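PDB 4R38: blue-light-activated histidine kinase 2 from Erythrobacter litoralis HTCC2594, which senses blue light through a flavin-binding LOV domain, the part present here, and acts as a histidine kinase that is involved in increased bacterial virulence upon exposure to light. Local coordinates for residues I39-A44 / Y51-V56; A73-R76 / I81-C84; E75-A80 / L105-L110. All coordinates share one frame; numbering follows the deposited sequence.

Contact 1. Residues I39-A44 / Y51-V56; sequences IYVNRA and YSRSSV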
loop_
_atom_site.group_PDB
_atom_site.type_symbol
_atom_site.label_atom_id
_atom_site.label_comp_id
_atom_site.label_asym_id
_atom_site.label_seq_id
_atom_site.Cartn_x
_atom_site.Cartn_y
_atom_site.Cartn_z
ATOM N N ILE A 39 -2.294 -0.230 9.588
ATOM C CA ILE A 39 -3.169 -0.347 10.773
ATOM C C ILE A 39 -4.525 -0.933 10.400
ATOM O O ILE A 39 -5.262 -1.419 11.263
ATOM C CB ILE A 39 -3.304 0.976 11.544
ATOM C CG1 ILE A 39 -3.962 2.078 10.682
ATOM C CG2 ILE A 39 -1.946 1.431 12.090
ATOM C CD1 ILE A 39 -4.327 3.333 11.472
ATOM N N TYR A 40 -4.851 -0.870 9.109
ATOM C CA TYR A 40 -6.133 -1.355 8.602
ATOM C C TYR A 40 -6.013 -1.798 7.153
ATOM O O TYR A 40 -5.360 -1.144 6.343
ATOM C CB TYR A 40 -7.192 -0.252 8.667
ATOM C CG TYR A 40 -8.531 -0.669 8.083
ATOM C CD1 TYR A 40 -9.485 -1.300 8.871
ATOM C CD2 TYR A 40 -8.799 -0.476 6.739
ATOM C CE1 TYR A 40 -10.699 -1.700 8.336
ATOM C CE2 TYR A 40 -10.008 -0.874 6.190
ATOM C CZ TYR A 40 -10.939 -1.488 6.985
ATOM O OH TYR A 40 -12.123 -1.890 6.427
ATOM N N VAL A 41 -6.646 -2.921 6.840
ATOM C CA VAL A 41 -6.852 -3.344 5.458
ATOM C C VAL A 41 -8.276 -3.885 5.462
ATOM O O VAL A 41 -8.784 -4.282 6.519
ATOM C CB VAL A 41 -5.830 -4.415 4.973
ATOM C CG1 VAL A 41 -4.411 -3.917 5.178
ATOM C CG2 VAL A 41 -6.035 -5.769 5.670
ATOM N N ASN A 42 -8.927 -3.894 4.303
ATOM C CA ASN A 42 -10.233 -4.509 4.213
ATOM C C ASN A 42 -10.221 -5.888 3.542
ATOM O O ASN A 42 -9.187 -6.417 3.121
ATOM C CB ASN A 42 -11.213 -3.573 3.496
ATOM C CG ASN A 42 -10.858 -3.320 2.048
ATOM O OD1 ASN A 42 -9.872 -3.835 1.528
ATOM N ND2 ASN A 42 -11.691 -2.499 1.379
ATOM N N ARG A 43 -11.411 -6.466 3.453
ATOM C CA ARG A 43 -11.561 -7.796 2.892
ATOM C C ARG A 43 -11.101 -7.844 1.438
ATOM O O ARG A 43 -10.569 -8.849 0.996
ATOM C CB ARG A 43 -13.030 -8.228 2.998
ATOM C CG ARG A 43 -13.267 -9.655 2.578
ATOM C CD ARG A 43 -14.736 -10.043 2.716
ATOM N NE ARG A 43 -14.978 -11.380 2.174
ATOM C CZ ARG A 43 -16.179 -11.931 2.025
ATOM N NH1 ARG A 43 -17.276 -11.266 2.377
ATOM N NH2 ARG A 43 -16.282 -13.155 1.516
ATOM N N ALA A 44 -11.333 -6.780 0.670
ATOM C CA ALA A 44 -10.875 -6.760 -0.729
ATOM C C ALA A 44 -9.346 -6.853 -0.832
ATOM O O ALA A 44 -8.818 -7.446 -1.774
ATOM C CB ALA A 44 -11.381 -5.496 -1.454
ATOM N N TYR A 51 -3.270 -12.514 1.641
ATOM C CA TYR A 51 -2.860 -12.362 3.040
ATOM C C TYR A 51 -4.030 -12.049 3.966
ATOM O O TYR A 51 -4.860 -11.197 3.659
ATOM C CB TYR A 51 -1.845 -11.225 3.175
ATOM C CG TYR A 51 -0.488 -11.518 2.583
ATOM C CD1 TYR A 51 0.495 -12.161 3.333
ATOM C CD2 TYR A 51 -0.175 -11.143 1.279
ATOM C CE1 TYR A 51 1.738 -12.426 2.801
ATOM C CE2 TYR A 51 1.084 -11.407 0.744
ATOM C CZ TYR A 51 2.020 -12.049 1.507
ATOM O OH TYR A 51 3.256 -12.297 0.963
ATOM N N SER A 52 -4.080 -12.721 5.111
ATOM C CA SER A 52 -5.085 -12.430 6.109
ATOM C C SER A 52 -4.749 -11.101 6.753
ATOM O O SER A 52 -3.582 -10.699 6.791
ATOM C CB SER A 52 -5.126 -13.506 7.186
ATOM O OG SER A 52 -3.993 -13.384 8.031
ATOM N N ARG A 53 -5.778 -10.420 7.252
ATOM C CA ARG A 53 -5.596 -9.141 7.925
ATOM C C ARG A 53 -4.659 -9.279 9.131
ATOM O O ARG A 53 -3.817 -8.415 9.362
ATOM C CB ARG A 53 -6.948 -8.573 8.353
ATOM C CG ARG A 53 -6.857 -7.257 9.115
ATOM C CD ARG A 53 -8.109 -6.377 8.887
ATOM N NE ARG A 53 -9.271 -6.789 9.668
ATOM C CZ ARG A 53 -10.496 -6.258 9.535
ATOM N NH1 ARG A 53 -10.736 -5.298 8.640
ATOM N NH2 ARG A 53 -11.495 -6.692 10.289
ATOM N N SER A 54 -4.815 -10.356 9.893
ATOM C CA SER A 54 -3.947 -10.604 11.048
ATOM C C SER A 54 -2.478 -10.598 10.651
ATOM O O SER A 54 -1.628 -10.072 11.369
ATOM C CB SER A 54 -4.258 -11.955 11.680
ATOM O OG SER A 54 -5.621 -12.052 12.026
ATOM N N SER A 55 -2.180 -11.172 9.487
ATOM C CA SER A 55 -0.792 -11.342 9.096
ATOM C C SER A 55 -0.125 -10.045 8.646
ATOM O O SER A 55 1.092 -9.955 8.682
ATOM C CB SER A 55 -0.645 -12.426 8.007
ATOM O OG SER A 55 -1.169 -11.994 6.762
ATOM N N VAL A 56 -0.908 -9.048 8.223
ATOM C CA VAL A 56 -0.339 -7.840 7.615
ATOM C C VAL A 56 -0.431 -6.590 8.537
ATOM O O VAL A 56 0.385 -5.659 8.422
ATOM C CB VAL A 56 -1.062 -7.512 6.275
ATOM C CG1 VAL A 56 -1.077 -8.717 5.371
ATOM C CG2 VAL A 56 -2.474 -7.068 6.517
#
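Arg53 reaches back from the short, weakly bonded helical turn at about 53-56 to the end of strand 38-41 and gives one N-H of its NH1 to the backbone carbonyl of Val41, with Arg53 NH1 3.1 Å from Val41 O. The bond is nearly straight at the hydrogen (167°), and the oxygen lies in the guanidinium plane, at its edge. The arginine chain leaves the backbone extended and then turns at chi3 (78°), which swings the guanidinium round to the carbonyl while the methylenes run past Val41; there Arg53 CG lies 3.8 Å from Val41 CG2. Tyr40 starts away from 51-56, yet its ring comes back to the same NH1, Tyr40 CE1 lying 3.6 Å from Arg53 NH1 in an oblique approach. Val41 CG2, set between the backbone N and the carbonyl carbon (chi1 -55°), also meets Val56 CG2 at 3.9 Å, and CG1 touches Val56 CG2 as well. Arg53 is exposed, whereas both valines are buried. Within the PAS fold of this LOV domain, the Val41 side chain is about 6 Å from that of Cys61, the flavin-attachment cysteine, not attached here. Ser52 OG caps the turn at Ser55 N, and Glu46 of helix 43-49 accepts from Arg53 N. Ile39 and Tyr40 form a classic beta bulge opposite Ile28 of strand 25-30, and Asn42 caps helix 43-49, so the contact joins an edge strand of the sheet to the second helix after it.

Contact 2. Residues A73-R76 / I81-C84; sequences AVER and IRNC. With RBF (riboflavin), chain E.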
loop_
_atom_site.group_PDB
_atom_site.type_symbol
_atom_site.label_atom_id
_atom_site.label_comp_id
_atom_site.label_asym_id
_atom_site.label_seq_id
_atom_site.Cartn_x
_atom_site.Cartn_y
_atom_site.Cartn_z
ATOM N N ALA A 73 9.986 3.387 -9.146
ATOM C CA ALA A 73 8.618 3.474 -8.675
ATOM C C ALA A 73 8.584 3.432 -7.150
ATOM O O ALA A 73 7.852 4.176 -6.535
ATOM C CB ALA A 73 7.791 2.343 -9.247
ATOM N N VAL A 74 9.393 2.571 -6.542
ATOM C CA VAL A 74 9.408 2.492 -5.087
ATOM C C VAL A 74 9.851 3.843 -4.529
ATOM O O VAL A 74 9.256 4.335 -3.575
ATOM C CB VAL A 74 10.357 1.352 -4.588
ATOM C CG1 VAL A 74 10.608 1.457 -3.093
ATOM C CG2 VAL A 74 9.729 -0.013 -4.908
ATOM N N GLU A 75 10.867 4.455 -5.133
ATOM C CA GLU A 75 11.336 5.754 -4.627
ATOM C C GLU A 75 10.313 6.894 -4.837
ATOM O O GLU A 75 10.211 7.802 -4.011
ATOM C CB GLU A 75 12.724 6.102 -5.187
ATOM C CG GLU A 75 13.238 7.500 -4.851
ATOM C CD GLU A 75 13.098 7.902 -3.366
ATOM O OE1 GLU A 75 13.061 7.031 -2.448
ATOM O OE2 GLU A 75 13.035 9.123 -3.123
ATOM N N ARG A 76 9.528 6.841 -5.909
ATOM C CA ARG A 76 8.442 7.824 -6.072
ATOM C C ARG A 76 7.417 7.730 -4.928
ATOM O O ARG A 76 6.967 8.744 -4.380
ATOM C CB ARG A 76 7.820 7.663 -7.457
ATOM C CG ARG A 76 8.771 8.178 -8.538
ATOM C CD ARG A 76 8.130 8.355 -9.900
ATOM N NE ARG A 76 7.681 7.087 -10.465
ATOM C CZ ARG A 76 8.430 6.254 -11.180
ATOM N NH1 ARG A 76 9.708 6.518 -11.429
ATOM N NH2 ARG A 76 7.894 5.131 -11.637
ATOM N N ILE A 81 5.473 9.817 0.432
ATOM C CA ILE A 81 5.252 9.630 1.872
ATOM C C ILE A 81 6.031 10.654 2.707
ATOM O O ILE A 81 5.469 11.250 3.620
ATOM C CB ILE A 81 5.569 8.198 2.314
ATOM C CG1 ILE A 81 4.485 7.249 1.787
ATOM C CG2 ILE A 81 5.670 8.092 3.835
ATOM C CD1 ILE A 81 4.884 5.785 1.811
ATOM N N ARG A 82 7.288 10.886 2.379
ATOM C CA ARG A 82 8.119 11.839 3.120
ATOM C C ARG A 82 7.590 13.275 3.013
ATOM O O ARG A 82 7.722 14.066 3.949
ATOM C CB ARG A 82 9.577 11.794 2.625
ATOM C CG ARG A 82 10.321 10.455 2.847
ATOM C CD ARG A 82 11.847 10.574 2.673
ATOM N NE ARG A 82 12.208 10.906 1.299
ATOM C CZ ARG A 82 12.404 10.041 0.311
ATOM N NH1 ARG A 82 12.341 8.727 0.503
ATOM N NH2 ARG A 82 12.685 10.503 -0.897
ATOM N N ASN A 83 6.977 13.604 1.875
ATOM C CA ASN A 83 6.480 14.959 1.606
ATOM C C ASN A 83 4.975 15.089 1.737
ATOM O O ASN A 83 4.381 16.095 1.295
ATOM C CB ASN A 83 6.907 15.397 0.199
ATOM C CG ASN A 83 8.390 15.621 0.098
ATOM O OD1 ASN A 83 8.901 16.653 0.534
ATOM N ND2 ASN A 83 9.102 14.650 -0.469
ATOM N N CYS A 84 4.366 14.079 2.360
ATOM C CA CYS A 84 2.920 14.025 2.594
ATOM C C CYS A 84 2.103 14.418 1.345
ATOM O O CYS A 84 1.182 15.244 1.414
ATOM C CB CYS A 84 2.571 14.875 3.810
ATOM S SG CYS A 84 0.842 14.677 4.347
HETATM N N1 RBF E . 3.495 -0.839 -1.865
HETATM C C2 RBF E . 3.220 -1.937 -2.616
HETATM O O2 RBF E . 4.122 -2.530 -3.176
HETATM N N3 RBF E . 1.925 -2.357 -2.741
HETATM C C4 RBF E . 0.910 -1.774 -2.065
HETATM O O4 RBF E . -0.268 -2.182 -2.192
HETATM C C4A RBF E . 1.173 -0.670 -1.216
HETATM N N5 RBF E . 0.216 -0.058 -0.471
HETATM C C5A RBF E . 0.523 0.977 0.328
HETATM C C6 RBF E . -0.461 1.650 1.105
HETATM C C7 RBF E . -0.137 2.713 1.945
HETATM C C7M RBF E . -1.300 3.364 2.737
HETATM C C8 RBF E . 1.185 3.154 2.011
HETATM C C8M RBF E . 1.657 4.322 2.878
HETATM C C9 RBF E . 2.144 2.531 1.262
HETATM C C9A RBF E . 1.853 1.436 0.397
HETATM N N10 RBF E . 2.867 0.817 -0.315
HETATM C C10 RBF E . 2.541 -0.247 -1.143
HETATM C "C1'" RBF E . 4.248 1.301 -0.339
HETATM C "C2'" RBF E . 5.225 0.681 0.654
HETATM O "O2'" RBF E . 4.563 0.486 1.837
HETATM C "C3'" RBF E . 6.406 1.627 0.844
HETATM O "O3'" RBF E . 5.968 2.822 1.428
HETATM C "C4'" RBF E . 7.081 1.968 -0.482
HETATM O "O4'" RBF E . 7.569 0.814 -1.116
HETATM C "C5'" RBF E . 8.232 2.942 -0.267
HETATM O "O5'" RBF E . 9.183 2.386 0.624
#
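Arg82 closes a salt bridge to Glu75 along the solvent-facing side of helix 71-82, and the residues around it show what else this end of the helix does. Ile81, just before it, turns its CD1 to the bound riboflavin, 3.2 Å from the ribityl O3' of the ligand. Val74, two turns earlier, faces the same ribityl chain, its CG1 lying 3.7 Å from riboflavin O4'. In the bridge itself, Arg82 NH2 is 2.6 Å from Glu75 OE2. That bond is straight (167° at the hydrogen), uses the syn lone pair of OE2 and lies in the guanidinium plane. A second, weak bond runs from Arg82 NH1 to Glu75 OE1 at 3.5 Å, and the carboxylate and guanidinium planes are only 8° apart. Both chains bend to meet: Glu75 sets out away from its partner and folds back at chi2 (47°), while Arg82 turns at chi3. Asn83 leaves helical geometry and returns its ND2 to Lys79 O. Cys84, with positive phi, is the C-prime residue of a Schellman motif and forms a disulfide with Cys117. The chemistry is that of a salt bridge with one short and one weak hydrogen bond, between residues i and i+7. Both of its residues are exposed, so water probably weakens the electrostatic gain, while Val74 meets the ribityl chain and Ile81 meets both that chain and the C8M methyl.

Contact 3. Residues E75-A80 / L105-L110; sequences ERLAKA and LLMGPL. With RBF (riboflavin), chain E.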
loop_
_atom_site.group_PDB
_atom_site.type_symbol
_atom_site.label_atom_id
_atom_site.label_comp_id
_atom_site.label_asym_id
_atom_site.label_seq_id
_atom_site.Cartn_x
_atom_site.Cartn_y
_atom_site.Cartn_z
ATOM N N GLU A 75 10.867 4.455 -5.133
ATOM C CA GLU A 75 11.336 5.754 -4.627
ATOM C C GLU A 75 10.313 6.894 -4.837
ATOM O O GLU A 75 10.211 7.802 -4.011
ATOM C CB GLU A 75 12.724 6.102 -5.187
ATOM C CG GLU A 75 13.238 7.500 -4.851
ATOM C CD GLU A 75 13.098 7.902 -3.366
ATOM O OE1 GLU A 75 13.061 7.031 -2.448
ATOM O OE2 GLU A 75 13.035 9.123 -3.123
ATOM N N ARG A 76 9.528 6.841 -5.909
ATOM C CA ARG A 76 8.442 7.824 -6.072
ATOM C C ARG A 76 7.417 7.730 -4.928
ATOM O O ARG A 76 6.967 8.744 -4.380
ATOM C CB ARG A 76 7.820 7.663 -7.457
ATOM C CG ARG A 76 8.771 8.178 -8.538
ATOM C CD ARG A 76 8.130 8.355 -9.900
ATOM N NE ARG A 76 7.681 7.087 -10.465
ATOM C CZ ARG A 76 8.430 6.254 -11.180
ATOM N NH1 ARG A 76 9.708 6.518 -11.429
ATOM N NH2 ARG A 76 7.894 5.131 -11.637
ATOM N N LEU A 77 7.057 6.504 -4.567
ATOM C CA LEU A 77 6.221 6.240 -3.436
ATOM C C LEU A 77 6.820 6.742 -2.128
ATOM O O LEU A 77 6.154 7.409 -1.370
ATOM C CB LEU A 77 5.918 4.756 -3.326
ATOM C CG LEU A 77 5.118 4.085 -4.457
ATOM C CD1 LEU A 77 4.893 2.599 -4.156
ATOM C CD2 LEU A 77 3.821 4.750 -4.708
ATOM N N ALA A 78 8.067 6.381 -1.844
ATOM C CA ALA A 78 8.695 6.849 -0.615
ATOM C C ALA A 78 8.752 8.367 -0.561
ATOM O O ALA A 78 8.541 8.960 0.490
ATOM C CB ALA A 78 10.105 6.268 -0.483
ATOM N N LYS A 79 9.084 9.000 -1.678
ATOM C CA LYS A 79 9.181 10.459 -1.719
ATOM C C LYS A 79 7.832 11.105 -1.393
ATOM O O LYS A 79 7.742 12.063 -0.609
ATOM C CB LYS A 79 9.650 10.907 -3.106
ATOM C CG LYS A 79 10.052 12.372 -3.186
ATOM C CD LYS A 79 10.516 12.749 -4.588
ATOM C CE LYS A 79 10.855 14.232 -4.686
ATOM N NZ LYS A 79 11.898 14.651 -3.702
ATOM N N ALA A 80 6.766 10.573 -1.979
ATOM C CA ALA A 80 5.429 11.065 -1.678
ATOM C C ALA A 80 5.126 10.953 -0.172
ATOM O O ALA A 80 4.609 11.878 0.430
ATOM C CB ALA A 80 4.411 10.301 -2.492
ATOM N N LEU A 105 -1.559 1.438 -7.642
ATOM C CA LEU A 105 -1.722 1.973 -6.310
ATOM C C LEU A 105 -1.972 3.478 -6.395
ATOM O O LEU A 105 -1.283 4.191 -7.124
ATOM C CB LEU A 105 -0.436 1.684 -5.518
ATOM C CG LEU A 105 -0.277 2.208 -4.096
ATOM C CD1 LEU A 105 -1.243 1.579 -3.100
ATOM C CD2 LEU A 105 1.172 1.958 -3.644
ATOM N N LEU A 106 -2.981 3.946 -5.680
ATOM C CA LEU A 106 -3.235 5.369 -5.509
ATOM C C LEU A 106 -3.258 5.627 -4.029
ATOM O O LEU A 106 -4.058 5.035 -3.315
ATOM C CB LEU A 106 -4.594 5.790 -6.077
ATOM C CG LEU A 106 -4.764 5.610 -7.565
ATOM C CD1 LEU A 106 -5.272 4.215 -7.853
ATOM C CD2 LEU A 106 -5.749 6.650 -8.069
ATOM N N MET A 107 -2.421 6.532 -3.555
ATOM C CA MET A 107 -2.434 6.799 -2.137
ATOM C C MET A 107 -2.092 8.239 -1.836
ATOM O O MET A 107 -1.709 9.009 -2.711
ATOM C CB MET A 107 -1.471 5.838 -1.426
ATOM C CG MET A 107 -0.046 6.138 -1.720
ATOM S SD MET A 107 1.137 5.149 -0.796
ATOM C CE MET A 107 2.687 5.944 -1.206
ATOM N N GLY A 108 -2.309 8.605 -0.585
ATOM C CA GLY A 108 -2.062 9.949 -0.133
ATOM C C GLY A 108 -2.532 10.141 1.295
ATOM O O GLY A 108 -3.009 9.210 1.942
ATOM N N PRO A 109 -2.376 11.361 1.796
ATOM C CA PRO A 109 -2.789 11.685 3.160
ATOM C C PRO A 109 -4.266 11.379 3.350
ATOM O O PRO A 109 -5.099 11.718 2.486
ATOM C CB PRO A 109 -2.559 13.194 3.247
ATOM C CG PRO A 109 -1.537 13.481 2.221
ATOM C CD PRO A 109 -1.813 12.529 1.100
ATOM N N LEU A 110 -4.574 10.714 4.458
ATOM C CA LEU A 110 -5.958 10.483 4.873
ATOM C C LEU A 110 -6.676 11.780 5.189
ATOM O O LEU A 110 -7.872 11.903 4.941
ATOM C CB LEU A 110 -5.986 9.583 6.114
ATOM C CG LEU A 110 -7.348 9.166 6.665
ATOM C CD1 LEU A 110 -8.151 8.402 5.623
ATOM C CD2 LEU A 110 -7.143 8.321 7.920
HETATM N N1 RBF E . 3.495 -0.839 -1.865
HETATM C C2 RBF E . 3.220 -1.937 -2.616
HETATM O O2 RBF E . 4.122 -2.530 -3.176
HETATM N N3 RBF E . 1.925 -2.357 -2.741
HETATM C C4 RBF E . 0.910 -1.774 -2.065
HETATM O O4 RBF E . -0.268 -2.182 -2.192
HETATM C C4A RBF E . 1.173 -0.670 -1.216
HETATM N N5 RBF E . 0.216 -0.058 -0.471
HETATM C C5A RBF E . 0.523 0.977 0.328
HETATM C C6 RBF E . -0.461 1.650 1.105
HETATM C C7 RBF E . -0.137 2.713 1.945
HETATM C C7M RBF E . -1.300 3.364 2.737
HETATM C C8 RBF E . 1.185 3.154 2.011
HETATM C C8M RBF E . 1.657 4.322 2.878
HETATM C C9 RBF E . 2.144 2.531 1.262
HETATM C C9A RBF E . 1.853 1.436 0.397
HETATM N N10 RBF E . 2.867 0.817 -0.315
HETATM C C10 RBF E . 2.541 -0.247 -1.143
HETATM C "C1'" RBF E . 4.248 1.301 -0.339
HETATM C "C2'" RBF E . 5.225 0.681 0.654
HETATM O "O2'" RBF E . 4.563 0.486 1.837
HETATM C "C3'" RBF E . 6.406 1.627 0.844
HETATM O "O3'" RBF E . 5.968 2.822 1.428
HETATM C "C4'" RBF E . 7.081 1.968 -0.482
HETATM O "O4'" RBF E . 7.569 0.814 -1.116
HETATM C "C5'" RBF E . 8.232 2.942 -0.267
HETATM O "O5'" RBF E . 9.183 2.386 0.624
#
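Leu77 of helix 71-82 packs on Leu105 and Met107 of strand 100-109, an apolar helix-on-sheet contact of the PAS fold of this LOV domain, made beside the flavin. Along the helix, Leu77 supplies the main contact. With CG anti to the carbonyl carbon (chi1 -64°), its branch is carried to the strand, although the CB itself does not point there, and the two methyls share the work: Leu77 CD1 lies 3.8 Å from Leu105 CD2, and Leu77 CD2 lies 3.9 Å from Met107 CE. The same methionine methyl also approaches the Leu77 carbonyl oxygen. Ala78 faces away from the strand, toward the ribityl chain, where Ala78 CB is 3.8 Å from riboflavin C5'. Ala80 turns its methyl toward the strand and rests on Val87 of strand 87-94. Across from the helix, Leu105 and Met107 reach one face of the isoalloxazine. The two methyls of Leu105 lie over its central part, CD1 3.4 Å from riboflavin N5 and CD2 3.6 Å from riboflavin C4A, the atom to which Cys61 is linked in the photoadduct, not formed here. Met107, extended beyond CG (chi2 174°, chi3 -172°), reaches from the sheet to the helix, its methyl against Leu77 and its sulfur over the dimethylbenzene ring. There Met107 SD stands 3.4 Å from riboflavin C8.

In the fold
The three contacts follow the chain through one PAS domain. Contact 1 closes before the other two open, and both of those start on helix 71-82 and share Glu75 and Arg76. Contacts 2 and 3 have centres about 5 Å apart and touch through Ile81 with Met107 and Cys84 with Pro109. Contact 1 lies about 22 Å from contact 2 and 19 Å from contact 3, centre to centre. It shares the five-stranded antiparallel sheet with contact 3, at the outer strand 38-41 against the inner strand 100-109. Contacts 2 and 3 join helix 71-82 and the sheet at the riboflavin, whereas contact 1 lies across the chain's centre, with the Val41 side chain about 8 Å from the ligand.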